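Local structure of Ice-binding protein (Colwellia, 3WP9) at residues 107-112 with 136-141; 159-164 with 217-222; 189-194 with 207-212. The protein binds to the surface of ice crystals, inhibits their growth and prevents large ice grains from growing at the expense of smaller ones. All coordinates share one frame; numbering follows the deposited sequence.

Contact 1: residues 107-112 with 136-141; sequences LTLEPG and WIMQIS
Trp-136 reaches back from the start of strand 136-140 to the turn around Pro-111 and lays its indole against it. CG stands beside the backbone N, opposite the carbonyl carbon (chi1 -65°), which swings the ring toward 107-112. CB lies near the carbonyl oxygen of Gly-112. Over one face of the five-membered ring sits Pro-111 CA, 3.6 Å from its centroid and 18° off the ring normal, a CH-pi contact. NE1 donates to the carbonyl O of Leu-109 at 2.9 Å; the N-H comes from above the carbonyl plane rather than along a lone pair, yet it gives the one polar atom of the indole a partner. On the six-membered ring, CZ2 meets Pro-111 CG, the proline ring lying alongside, at 3.7 Å. Further along the strand, Met-138, bent at chi2 and chi3, brings CE to 3.7 Å from Leu-109 CD1, flexible thioether against branched leucine. The backbones join where Ile-137 N donates to Gly-112 O (3.1 Å); at Gly-112 a CB would press on the carbonyl O of Pro-111, which explains the glycine. Phe-128 of strand 126-129 meets the indole edge-to-face, while Ile-163 of strand 163-167 packs against it, placing Trp-136 inside the coil between neighbouring strands.

Contact 2: residues 159-164 with 217-222; sequences LAKNIF and PTEQYE
A salt bridge beside a small apolar patch joins Lys-161, in the short 3-10 turn leading into strand 163-167, to the C-terminal tail that follows strand 213-215. Lys-161 NZ grips Glu-219 twice: it lies 3.0 Å from OE1, which it meets on the syn side though 33° out of the carboxylate plane, and 3.2 Å from the backbone O, where it sits on a lone pair in the carbonyl plane. The lysine chain runs extended beyond CG, long enough to span the gap, whereas Glu-219 bends at chi2 (-46°) to bring its carboxylate back, and the two side chains cross at about a right angle. With an alanine here instead of Lys-161, the Glu-219 carboxylate would probably lose its charged mate and be freer to turn, and the backbone O of Glu-219 would lose this donor. Nearer the backbone, Pro-217 CB lies 4.0 Å from Lys-161 CB and 4.2 Å from Ala-160 CB; a small alanine lets the proline ring approach the turn. Leu-159 touches the carbonyl O of Glu-219 with CD1 (3.5 Å), and its CD2 reaches the edge of the poorly ordered Tyr-221 ring. A water accepts from Lys-161 N (2.9 Å) and donates to Thr-218 O (2.6 Å), linking two backbones that do not pair directly. Pro-217 also touches Ile-182 of strand 182-185, so the tail is laid across successive coils. The arrangement is that of a right-handed beta-helix whose C-terminal extension, without regular structure here, folds back over the turns between its strands.

Contact 3: residues 189-194 with 207-212; sequences ISVNTG and VTLQKN
Ile-189 and Val-207 begin the pairing of two parallel strands in adjacent coils, with Ile-189 O accepting from Thr-208 N at 2.8 Å and both beta-branched side chains on the face that meets strands 200-203 and 14-18. Ser-190 turns to the other face beside Thr-208, and one water bonds to Ser-190 OG and to Thr-208 OG1, at 3.1 and 2.8 Å, and probably donates to Val-191 O. Val-191 N returns the backbone pairing to Thr-208 O at 2.9 Å, while its CG2 meets Leu-209 CD2 (3.9 Å) and its CG1 rests against the Asn-212 amide. At Asn-192 the strand has ended, and the backbone O takes a bond from Asn-212 ND2 (2.7 Å), nearly in the plane of that amide. Asn-212 OD1 accepts from Gln-210 N, so a buried amide satisfies both the strand end and its own turn. Thr-193 places OG1 beside the backbone N (chi1 -56°), from where it lies 3.2 Å from Gln-210 OE1. Gly-194, in a left-handed conformation easy for a residue without a side chain, donates to Gln-210 O at 3.2 Å. Thr-193 with Gly-194, and Val-207 with Thr-208, belong to two T-A/G-X-T/N motifs that, as in relatives, probably bind ice. Apolar branches inward and hydroxyls with an ordered water outward are consistent with a surface that can organise water, while Asn-212 holds the turn.

Contacts 1 and 2 meet at neighbouring strands of one sheet: Trp-136 O and Met-138 N probably bond to the backbone of Phe-164. Contact 3 belongs to a different parallel sheet, its nearest atoms about 11 Å from either of the others. Contact 1 is largely buried and relies on an indole, a proline and aliphatic groups, whereas contacts 2 and 3 are only partly buried. At 159-164 with 217-222 the exposed side is charged; at 189-194 with 207-212 it carries mainly hydroxyls and amides, with Lys-211 at its border. Contacts 1 and 3 each join successive coils, while contact 2 brings back the chain's end.

Contact 1: residues 107-112 with 136-141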
ATOM      1  N   LEU A 107       9.331 -10.822 -14.751  1.00 17.47           N
ATOM      2  CA  LEU A 107      10.361 -11.271 -13.787  1.00 18.46           C
ATOM      3  C   LEU A 107       9.809 -11.970 -12.557  1.00 18.13           C
ATOM      4  O   LEU A 107       8.744 -11.695 -12.033  1.00 20.56           O
ATOM      5  CB  LEU A 107      11.233 -10.035 -13.346  1.00 19.53           C
ATOM      6  CG  LEU A 107      11.998  -9.318 -14.453  1.00 21.56           C
ATOM      7  CD1 LEU A 107      12.733  -8.089 -13.832  1.00 22.61           C
ATOM      8  CD2 LEU A 107      12.959 -10.211 -15.168  1.00 23.74           C
ATOM      9  N   THR A 108      10.550 -12.970 -12.079  1.00 18.63           N
ATOM     10  CA  THR A 108      10.355 -13.537 -10.769  1.00 19.58           C
ATOM     11  C   THR A 108      11.506 -12.925  -9.930  1.00 20.55           C
ATOM     12  O   THR A 108      12.681 -12.985 -10.355  1.00 23.34           O
ATOM     13  CB  THR A 108      10.494 -15.061 -10.808  1.00 22.90           C
ATOM     14  OG1 THR A 108       9.383 -15.556 -11.595  1.00 26.30           O
ATOM     15  CG2 THR A 108      10.375 -15.565  -9.464  1.00 21.58           C
ATOM     16  N   LEU A 109      11.118 -12.307  -8.836  1.00 21.05           N
ATOM     17  CA  LEU A 109      12.007 -11.553  -7.962  1.00 20.45           C
ATOM     18  C   LEU A 109      12.242 -12.377  -6.683  1.00 20.51           C
ATOM     19  O   LEU A 109      11.320 -12.684  -5.928  1.00 23.22           O
ATOM     20  CB  LEU A 109      11.347 -10.206  -7.579  1.00 20.65           C
ATOM     21  CG  LEU A 109      10.996  -9.303  -8.771  1.00 27.85           C
ATOM     22  CD1 LEU A 109      10.496  -7.930  -8.270  1.00 31.53           C
ATOM     23  CD2 LEU A 109      12.131  -9.094  -9.770  1.00 28.31           C
ATOM     24  N   GLU A 110      13.507 -12.711  -6.407  1.00 24.24           N
ATOM     25  CA  GLU A 110      13.842 -13.382  -5.149  1.00 25.39           C
ATOM     26  C   GLU A 110      13.920 -12.320  -4.016  1.00 21.02           C
ATOM     27  O   GLU A 110      14.028 -11.115  -4.344  1.00 22.33           O
ATOM     28  CB  GLU A 110      15.212 -14.090  -5.315  1.00 30.31           C
ATOM     29  CG  GLU A 110      16.277 -13.130  -5.900  1.00 37.39           C
ATOM     30  CD  GLU A 110      17.745 -13.611  -5.815  1.00 49.23           C
ATOM     31  OE1 GLU A 110      17.999 -14.838  -5.872  1.00 53.16           O
ATOM     32  OE2 GLU A 110      18.654 -12.743  -5.715  1.00 49.98           O
ATOM     33  N   PRO A 111      13.799 -12.739  -2.760  1.00 23.34           N
ATOM     34  CA  PRO A 111      13.816 -11.843  -1.573  1.00 23.93           C
ATOM     35  C   PRO A 111      15.072 -10.983  -1.631  1.00 25.26           C
ATOM     36  O   PRO A 111      16.124 -11.421  -2.131  1.00 28.96           O
ATOM     37  CB  PRO A 111      13.793 -12.805  -0.404  1.00 26.11           C
ATOM     38  CG  PRO A 111      13.165 -14.069  -0.989  1.00 24.09           C
ATOM     39  CD  PRO A 111      13.818 -14.136  -2.314  1.00 22.34           C
ATOM     40  N   GLY A 112      14.979  -9.747  -1.209  1.00 23.45           N
ATOM     41  CA  GLY A 112      16.116  -8.849  -1.377  1.00 23.04           C
ATOM     42  C   GLY A 112      15.689  -7.410  -1.328  1.00 24.64           C
ATOM     43  O   GLY A 112      14.472  -7.109  -1.259  1.00 25.21           O
ATOM     44  N   TRP A 136      10.900  -8.497   0.780  1.00 19.63           N
ATOM     45  CA  TRP A 136      11.310  -7.695  -0.346  1.00 19.12           C
ATOM     46  C   TRP A 136      11.060  -6.229   0.001  1.00 16.55           C
ATOM     47  O   TRP A 136      10.052  -5.903   0.588  1.00 18.93           O
ATOM     48  CB  TRP A 136      10.460  -7.987  -1.605  1.00 18.50           C
ATOM     49  CG  TRP A 136      10.578  -9.363  -2.203  1.00 18.11           C
ATOM     50  CD1 TRP A 136      11.233  -9.704  -3.342  1.00 21.33           C
ATOM     51  CD2 TRP A 136      10.001 -10.554  -1.671  1.00 18.36           C
ATOM     52  NE1 TRP A 136      11.071 -11.061  -3.572  1.00 22.35           N
ATOM     53  CE2 TRP A 136      10.344 -11.602  -2.550  1.00 19.58           C
ATOM     54  CE3 TRP A 136       9.209 -10.833  -0.548  1.00 16.90           C
ATOM     55  CZ2 TRP A 136       9.934 -12.932  -2.324  1.00 18.32           C
ATOM     56  CZ3 TRP A 136       8.811 -12.183  -0.299  1.00 20.38           C
ATOM     57  CH2 TRP A 136       9.178 -13.178  -1.194  1.00 16.45           C
ATOM     58  N   ILE A 137      12.100  -5.442  -0.209  1.00 15.84           N
ATOM     59  CA  ILE A 137      11.955  -4.028  -0.122  1.00 16.98           C
ATOM     60  C   ILE A 137      12.278  -3.396  -1.472  1.00 17.49           C
ATOM     61  O   ILE A 137      13.369  -3.546  -2.075  1.00 17.05           O
ATOM     62  CB  ILE A 137      12.768  -3.448   1.106  1.00 19.41           C
ATOM     63  CG1 ILE A 137      12.318  -4.017   2.495  1.00 20.06           C
ATOM     64  CG2 ILE A 137      12.732  -1.923   1.008  1.00 20.23           C
ATOM     65  CD1 ILE A 137      13.183  -3.457   3.609  1.00 23.99           C
ATOM     66  N   MET A 138      11.258  -2.667  -2.008  1.00 15.36           N
ATOM     67  CA  MET A 138      11.341  -2.065  -3.297  1.00 15.98           C
ATOM     68  C   MET A 138      11.504  -0.550  -3.134  1.00 15.73           C
ATOM     69  O   MET A 138      10.596   0.126  -2.755  1.00 16.71           O
ATOM     70  CB  MET A 138      10.100  -2.403  -4.152  1.00 18.73           C
ATOM     71  CG  MET A 138       9.592  -3.820  -3.908  1.00 19.69           C
ATOM     72  SD  MET A 138      10.689  -5.062  -4.528  1.00 23.25           S
ATOM     73  CE  MET A 138      10.636  -4.780  -6.244  1.00 21.36           C
ATOM     74  N   GLN A 139      12.663  -0.059  -3.523  1.00 15.63           N
ATOM     75  CA  GLN A 139      13.038   1.355  -3.267  1.00 15.76           C
ATOM     76  C   GLN A 139      12.950   2.088  -4.574  1.00 16.63           C
ATOM     77  O   GLN A 139      13.814   1.941  -5.442  1.00 17.90           O
ATOM     78  CB  GLN A 139      14.481   1.438  -2.730  1.00 15.29           C
ATOM     79  CG  GLN A 139      14.556   0.768  -1.421  1.00 17.18           C
ATOM     80  CD  GLN A 139      15.992   0.626  -0.965  1.00 20.04           C
ATOM     81  OE1 GLN A 139      16.920   0.692  -1.765  1.00 21.36           O
ATOM     82  NE2 GLN A 139      16.174   0.499   0.313  1.00 19.73           N
ATOM     83  N   ILE A 140      11.844   2.847  -4.757  1.00 15.47           N
ATOM     84  CA  ILE A 140      11.545   3.453  -6.042  1.00 14.15           C
ATOM     85  C   ILE A 140      11.601   4.998  -5.935  1.00 14.83           C
ATOM     86  O   ILE A 140      10.786   5.613  -5.285  1.00 16.25           O
ATOM     87  CB  ILE A 140      10.152   2.975  -6.576  1.00 13.35           C
ATOM     88  CG1 ILE A 140      10.209   1.458  -6.774  1.00 15.78           C
ATOM     89  CG2 ILE A 140       9.802   3.710  -7.865  1.00 14.72           C
ATOM     90  CD1 ILE A 140       8.796   0.878  -6.769  1.00 13.82           C
ATOM     91  N   SER A 141      12.547   5.584  -6.647  1.00 15.75           N
ATOM     92  CA  SER A 141      12.685   7.041  -6.543  1.00 17.58           C
ATOM     93  C   SER A 141      11.758   7.835  -7.485  1.00 20.03           C
ATOM     94  O   SER A 141      11.467   9.061  -7.278  1.00 20.28           O
ATOM     95  CB  SER A 141      14.164   7.439  -6.597  1.00 23.65           C
ATOM     96  OG  SER A 141      14.550   7.473  -7.926  1.00 30.37           O
TER

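Contact 2: residues 159-164 with 217-222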
ATOM      1  N   LEU A 159       4.452 -13.797   1.349  1.00 21.19           N
ATOM      2  CA  LEU A 159       3.323 -13.059   1.901  1.00 22.91           C
ATOM      3  C   LEU A 159       3.395 -11.565   1.491  1.00 19.69           C
ATOM      4  O   LEU A 159       4.446 -10.949   1.502  1.00 21.68           O
ATOM      5  CB  LEU A 159       3.250 -13.123   3.426  1.00 26.26           C
ATOM      6  CG  LEU A 159       3.165 -14.529   4.073  1.00 27.87           C
ATOM      7  CD1 LEU A 159       3.172 -14.382   5.590  1.00 26.07           C
ATOM      8  CD2 LEU A 159       1.937 -15.341   3.623  1.00 29.71           C
ATOM      9  N   ALA A 160       2.234 -11.047   1.120  1.00 20.78           N
ATOM     10  CA  ALA A 160       2.060  -9.605   0.781  1.00 20.07           C
ATOM     11  C   ALA A 160       2.481  -8.724   1.939  1.00 21.32           C
ATOM     12  O   ALA A 160       3.090  -7.662   1.709  1.00 19.49           O
ATOM     13  CB  ALA A 160       0.613  -9.341   0.389  1.00 20.71           C
ATOM     14  N   LYS A 161       2.221  -9.146   3.182  1.00 20.15           N
ATOM     15  CA  LYS A 161       2.665  -8.306   4.339  1.00 19.57           C
ATOM     16  C   LYS A 161       4.205  -8.153   4.363  1.00 19.76           C
ATOM     17  O   LYS A 161       4.731  -7.258   5.074  1.00 20.23           O
ATOM     18  CB  LYS A 161       2.142  -8.855   5.673  1.00 22.18           C
ATOM     19  CG  LYS A 161       2.919 -10.088   6.163  1.00 24.61           C
ATOM     20  CD  LYS A 161       2.656 -10.393   7.612  1.00 31.01           C
ATOM     21  CE  LYS A 161       3.782 -11.281   8.135  1.00 40.97           C
ATOM     22  NZ  LYS A 161       3.437 -11.987   9.416  1.00 47.81           N
ATOM     23  N   ASN A 162       4.947  -8.982   3.635  1.00 21.68           N
ATOM     24  CA  ASN A 162       6.437  -8.893   3.568  1.00 19.16           C
ATOM     25  C   ASN A 162       7.057  -8.238   2.389  1.00 19.53           C
ATOM     26  O   ASN A 162       8.273  -8.294   2.190  1.00 20.67           O
ATOM     27  CB  ASN A 162       7.022 -10.306   3.669  1.00 22.52           C
ATOM     28  CG  ASN A 162       6.858 -10.891   5.073  1.00 25.00           C
ATOM     29  OD1 ASN A 162       6.834 -10.169   6.087  1.00 26.26           O
ATOM     30  ND2 ASN A 162       6.737 -12.224   5.137  1.00 24.47           N
ATOM     31  N   ILE A 163       6.227  -7.589   1.563  1.00 18.81           N
ATOM     32  CA  ILE A 163       6.720  -6.932   0.398  1.00 16.22           C
ATOM     33  C   ILE A 163       6.430  -5.417   0.626  1.00 18.05           C
ATOM     34  O   ILE A 163       5.241  -5.042   0.910  1.00 18.02           O
ATOM     35  CB  ILE A 163       5.913  -7.385  -0.845  1.00 19.71           C
ATOM     36  CG1 ILE A 163       6.157  -8.903  -1.117  1.00 19.44           C
ATOM     37  CG2 ILE A 163       6.299  -6.527  -2.015  1.00 17.40           C
ATOM     38  CD1 ILE A 163       5.328  -9.478  -2.256  1.00 23.67           C
ATOM     39  N   PHE A 164       7.506  -4.625   0.585  1.00 16.52           N
ATOM     40  CA  PHE A 164       7.403  -3.160   0.939  1.00 15.67           C
ATOM     41  C   PHE A 164       7.762  -2.364  -0.241  1.00 15.15           C
ATOM     42  O   PHE A 164       8.862  -2.476  -0.767  1.00 15.85           O
ATOM     43  CB  PHE A 164       8.250  -2.804   2.204  1.00 16.50           C
ATOM     44  CG  PHE A 164       7.882  -3.618   3.423  1.00 16.97           C
ATOM     45  CD1 PHE A 164       6.881  -3.227   4.341  1.00 15.84           C
ATOM     46  CD2 PHE A 164       8.537  -4.847   3.629  1.00 18.32           C
ATOM     47  CE1 PHE A 164       6.524  -4.018   5.466  1.00 17.98           C
ATOM     48  CE2 PHE A 164       8.169  -5.638   4.710  1.00 17.99           C
ATOM     49  CZ  PHE A 164       7.203  -5.241   5.644  1.00 17.21           C
ATOM     50  N   PRO A 217      -3.528  -7.433   4.490  1.00 23.82           N
ATOM     51  CA  PRO A 217      -2.760  -8.632   4.109  1.00 21.64           C
ATOM     52  C   PRO A 217      -2.759  -9.629   5.276  1.00 26.26           C
ATOM     53  O   PRO A 217      -2.815  -9.254   6.431  1.00 29.19           O
ATOM     54  CB  PRO A 217      -1.353  -8.089   3.844  1.00 19.64           C
ATOM     55  CG  PRO A 217      -1.289  -6.861   4.734  1.00 21.69           C
ATOM     56  CD  PRO A 217      -2.658  -6.311   4.919  1.00 20.38           C
ATOM     57  N   THR A 218      -2.754 -10.895   4.966  1.00 25.33           N
ATOM     58  CA  THR A 218      -2.956 -11.789   6.114  1.00 29.36           C
ATOM     59  C   THR A 218      -1.632 -12.086   6.794  1.00 29.25           C
ATOM     60  O   THR A 218      -0.528 -11.920   6.200  1.00 26.77           O
ATOM     61  CB  THR A 218      -3.659 -13.082   5.757  1.00 30.32           C
ATOM     62  OG1 THR A 218      -2.929 -13.682   4.692  1.00 33.59           O
ATOM     63  CG2 THR A 218      -5.145 -12.802   5.404  1.00 33.31           C
ATOM     64  N   GLU A 219      -1.776 -12.501   8.055  1.00 34.15           N
ATOM     65  CA  GLU A 219      -0.642 -12.816   8.927  1.00 40.30           C
ATOM     66  C   GLU A 219       0.058 -14.103   8.500  1.00 39.65           C
ATOM     67  O   GLU A 219       1.274 -14.202   8.580  1.00 37.33           O
ATOM     68  CB  GLU A 219      -1.089 -12.897  10.399  1.00 40.06           C
ATOM     69  CG  GLU A 219      -1.286 -11.555  11.085  1.00 49.79           C
ATOM     70  CD  GLU A 219      -0.135 -10.573  10.809  1.00 57.64           C
ATOM     71  OE1 GLU A 219       1.043 -10.982  10.896  1.00 65.25           O
ATOM     72  OE2 GLU A 219      -0.402  -9.385  10.495  1.00 57.57           O
ATOM     73  N   GLN A 220      -0.715 -15.092   8.064  1.00 42.40           N
ATOM     74  CA  GLN A 220      -0.146 -16.348   7.538  1.00 53.13           C
ATOM     75  C   GLN A 220      -1.092 -16.979   6.512  1.00 55.43           C
ATOM     76  O   GLN A 220      -2.249 -16.592   6.435  1.00 57.25           O
ATOM     77  CB  GLN A 220       0.231 -17.322   8.673  1.00 52.40           C
ATOM     78  CG  GLN A 220      -0.782 -17.338   9.804  1.00 51.64           C
ATOM     79  CD  GLN A 220      -0.502 -18.406  10.829  1.00 58.60           C
ATOM     80  OE1 GLN A 220       0.648 -18.767  11.074  1.00 62.08           O
ATOM     81  NE2 GLN A 220      -1.560 -18.918  11.446  1.00 57.19           N
ATOM     82  N   TYR A 221      -0.583 -17.963   5.767  1.00 65.87           N
ATOM     83  CA  TYR A 221      -1.134 -18.459   4.484  1.00 77.03           C
ATOM     84  C   TYR A 221      -2.669 -18.475   4.255  1.00 82.70           C
ATOM     85  O   TYR A 221      -3.341 -19.467   4.566  1.00 82.48           O
ATOM     86  CB  TYR A 221      -0.520 -19.829   4.177  1.00 85.24           C
ATOM     87  CG  TYR A 221      -0.143 -20.023   2.719  1.00 97.67           C
ATOM     88  CD1 TYR A 221       0.659 -19.080   2.047  1.00 94.12           C
ATOM     89  CD2 TYR A 221      -0.574 -21.161   2.009  1.00 97.49           C
ATOM     90  CE1 TYR A 221       1.001 -19.261   0.710  1.00 91.91           C
ATOM     91  CE2 TYR A 221      -0.233 -21.352   0.673  1.00 90.56           C
ATOM     92  CZ  TYR A 221       0.551 -20.402   0.033  1.00 89.95           C
ATOM     93  OH  TYR A 221       0.894 -20.592  -1.278  1.00 80.35           O
ATOM     94  N   GLU A 222      -3.191 -17.379   3.672  1.00 87.28           N
ATOM     95  CA  GLU A 222      -4.644 -17.149   3.431  1.00 83.46           C
ATOM     96  C   GLU A 222      -4.997 -16.187   2.249  1.00 88.84           C
ATOM     97  O   GLU A 222      -4.223 -16.035   1.282  1.00 76.51           O
ATOM     98  CB  GLU A 222      -5.334 -16.663   4.721  1.00 79.55           C
ATOM     99  CG  GLU A 222      -5.483 -17.729   5.797  1.00 81.00           C
ATOM    100  CD  GLU A 222      -5.511 -17.166   7.211  1.00 84.28           C
ATOM    101  OE1 GLU A 222      -6.515 -17.418   7.912  1.00 80.15           O
ATOM    102  OE2 GLU A 222      -4.541 -16.485   7.632  1.00 86.51           O
TER
HETATM  103  O   HOH W   1       0.186 -11.123   3.858  1.00 24.63           O

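Contact 3: residues 189-194 with 207-212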
ATOM      1  N   ILE A 189      -1.736   7.675  -3.759  1.00 11.63           N
ATOM      2  CA  ILE A 189      -1.920   6.302  -4.263  1.00 10.38           C
ATOM      3  C   ILE A 189      -3.249   6.293  -4.971  1.00 10.13           C
ATOM      4  O   ILE A 189      -4.267   6.599  -4.334  1.00 11.98           O
ATOM      5  CB  ILE A 189      -1.869   5.210  -3.131  1.00 11.08           C
ATOM      6  CG1 ILE A 189      -0.520   5.235  -2.403  1.00 11.82           C
ATOM      7  CG2 ILE A 189      -2.200   3.800  -3.716  1.00 10.50           C
ATOM      8  CD1 ILE A 189      -0.587   4.464  -1.056  1.00 12.73           C
ATOM      9  N   SER A 190      -3.246   5.939  -6.288  1.00 10.79           N
ATOM     10  CA  SER A 190      -4.454   5.933  -7.060  1.00 11.03           C
ATOM     11  C   SER A 190      -4.679   4.474  -7.477  1.00 10.40           C
ATOM     12  O   SER A 190      -3.751   3.879  -8.038  1.00 12.33           O
ATOM     13  CB  SER A 190      -4.232   6.839  -8.337  1.00 13.13           C
ATOM     14  OG  SER A 190      -5.244   6.625  -9.279  1.00 15.47           O
ATOM     15  N   VAL A 191      -5.931   4.014  -7.281  1.00 10.57           N
ATOM     16  CA  VAL A 191      -6.250   2.613  -7.639  1.00 11.31           C
ATOM     17  C   VAL A 191      -7.464   2.733  -8.612  1.00 10.18           C
ATOM     18  O   VAL A 191      -8.459   3.314  -8.251  1.00 13.40           O
ATOM     19  CB  VAL A 191      -6.600   1.813  -6.396  1.00 10.64           C
ATOM     20  CG1 VAL A 191      -6.631   0.337  -6.790  1.00 12.88           C
ATOM     21  CG2 VAL A 191      -5.542   1.990  -5.336  1.00 11.98           C
ATOM     22  N   ASN A 192      -7.322   2.265  -9.835  1.00 12.96           N
ATOM     23  CA  ASN A 192      -8.368   2.407 -10.844  1.00 12.19           C
ATOM     24  C   ASN A 192      -9.397   1.266 -10.827  1.00 11.72           C
ATOM     25  O   ASN A 192      -9.249   0.222 -10.052  1.00 10.55           O
ATOM     26  CB  ASN A 192      -7.738   2.720 -12.191  1.00 14.01           C
ATOM     27  CG  ASN A 192      -7.457   4.222 -12.350  1.00 19.78           C
ATOM     28  OD1 ASN A 192      -7.747   5.029 -11.467  1.00 19.53           O
ATOM     29  ND2 ASN A 192      -6.951   4.584 -13.544  1.00 21.78           N
ATOM     30  N   THR A 193     -10.408   1.406 -11.643  1.00 11.95           N
ATOM     31  CA  THR A 193     -11.659   0.629 -11.524  1.00 12.15           C
ATOM     32  C   THR A 193     -11.433  -0.886 -11.426  1.00 10.06           C
ATOM     33  O   THR A 193     -10.753  -1.482 -12.298  1.00 11.48           O
ATOM     34  CB  THR A 193     -12.442   0.860 -12.825  1.00 12.99           C
ATOM     35  OG1 THR A 193     -12.638   2.279 -12.995  1.00 15.11           O
ATOM     36  CG2 THR A 193     -13.787   0.131 -12.817  1.00 14.20           C
ATOM     37  N   GLY A 194     -12.023  -1.458 -10.365  1.00 10.93           N
ATOM     38  CA  GLY A 194     -12.094  -2.917 -10.286  1.00 12.07           C
ATOM     39  C   GLY A 194     -10.900  -3.639  -9.740  1.00 15.81           C
ATOM     40  O   GLY A 194     -10.959  -4.889  -9.474  1.00 16.85           O
ATOM     41  N   VAL A 207      -5.294   9.021  -0.870  1.00 11.67           N
ATOM     42  CA  VAL A 207      -5.625   7.768  -1.556  1.00 11.67           C
ATOM     43  C   VAL A 207      -6.904   7.913  -2.397  1.00 11.31           C
ATOM     44  O   VAL A 207      -7.906   8.363  -1.851  1.00 12.08           O
ATOM     45  CB  VAL A 207      -5.747   6.603  -0.513  1.00 12.72           C
ATOM     46  CG1 VAL A 207      -6.166   5.346  -1.244  1.00 11.78           C
ATOM     47  CG2 VAL A 207      -4.449   6.444   0.286  1.00 13.20           C
ATOM     48  N   THR A 208      -6.884   7.480  -3.663  1.00 11.62           N
ATOM     49  CA  THR A 208      -8.119   7.528  -4.498  1.00 12.12           C
ATOM     50  C   THR A 208      -8.492   6.100  -4.914  1.00 12.22           C
ATOM     51  O   THR A 208      -7.633   5.389  -5.372  1.00 13.29           O
ATOM     52  CB  THR A 208      -7.940   8.524  -5.715  1.00 16.82           C
ATOM     53  OG1 THR A 208      -7.032   7.949  -6.691  1.00 19.66           O
ATOM     54  CG2 THR A 208      -7.337   9.923  -5.230  1.00 19.41           C
ATOM     55  N   LEU A 209      -9.744   5.695  -4.687  1.00 11.79           N
ATOM     56  CA  LEU A 209     -10.178   4.351  -5.050  1.00 12.18           C
ATOM     57  C   LEU A 209     -11.274   4.476  -6.089  1.00 13.26           C
ATOM     58  O   LEU A 209     -12.059   5.474  -6.084  1.00 13.93           O
ATOM     59  CB  LEU A 209     -10.811   3.621  -3.843  1.00 12.67           C
ATOM     60  CG  LEU A 209      -9.882   3.519  -2.603  1.00 13.79           C
ATOM     61  CD1 LEU A 209     -10.757   2.807  -1.495  1.00 15.40           C
ATOM     62  CD2 LEU A 209      -8.559   2.796  -2.947  1.00 13.79           C
ATOM     63  N   GLN A 210     -11.361   3.453  -6.945  1.00 11.49           N
ATOM     64  CA  GLN A 210     -12.435   3.401  -7.913  1.00 11.84           C
ATOM     65  C   GLN A 210     -12.931   1.960  -7.929  1.00 11.95           C
ATOM     66  O   GLN A 210     -12.297   1.123  -8.541  1.00 11.69           O
ATOM     67  CB  GLN A 210     -12.037   3.798  -9.345  1.00 13.85           C
ATOM     68  CG  GLN A 210     -11.637   5.225  -9.427  1.00 15.19           C
ATOM     69  CD  GLN A 210     -11.049   5.551 -10.824  1.00 19.59           C
ATOM     70  OE1 GLN A 210     -11.038   4.709 -11.755  1.00 22.87           O
ATOM     71  NE2 GLN A 210     -10.430   6.721 -10.914  1.00 18.38           N
ATOM     72  N   LYS A 211     -14.105   1.720  -7.325  1.00 13.34           N
ATOM     73  CA  LYS A 211     -14.716   0.357  -7.354  1.00 13.10           C
ATOM     74  C   LYS A 211     -13.703  -0.794  -7.012  1.00 13.28           C
ATOM     75  O   LYS A 211     -13.514  -1.704  -7.815  1.00 15.44           O
ATOM     76  CB  LYS A 211     -15.427   0.083  -8.664  1.00 14.41           C
ATOM     77  CG  LYS A 211     -16.481   1.170  -8.945  1.00 16.35           C
ATOM     78  CD  LYS A 211     -17.197   0.925 -10.242  1.00 17.24           C
ATOM     79  CE  LYS A 211     -18.418   1.817 -10.412  1.00 19.12           C
ATOM     80  NZ  LYS A 211     -18.805   1.897 -11.868  1.00 26.40           N
ATOM     81  N   ASN A 212     -13.008  -0.671  -5.880  1.00 11.59           N
ATOM     82  CA  ASN A 212     -11.920  -1.636  -5.616  1.00 12.00           C
ATOM     83  C   ASN A 212     -12.290  -2.526  -4.410  1.00 13.37           C
ATOM     84  O   ASN A 212     -13.194  -2.243  -3.687  1.00 15.41           O
ATOM     85  CB  ASN A 212     -10.650  -0.916  -5.220  1.00 13.58           C
ATOM     86  CG  ASN A 212     -10.194   0.067  -6.316  1.00 12.54           C
ATOM     87  OD1 ASN A 212     -10.053   1.303  -6.054  1.00 13.73           O
ATOM     88  ND2 ASN A 212      -9.894  -0.486  -7.497  1.00 13.76           N
TER
HETATM   89  O   HOH W   2      -8.183   6.187  -8.563  1.00 16.24           O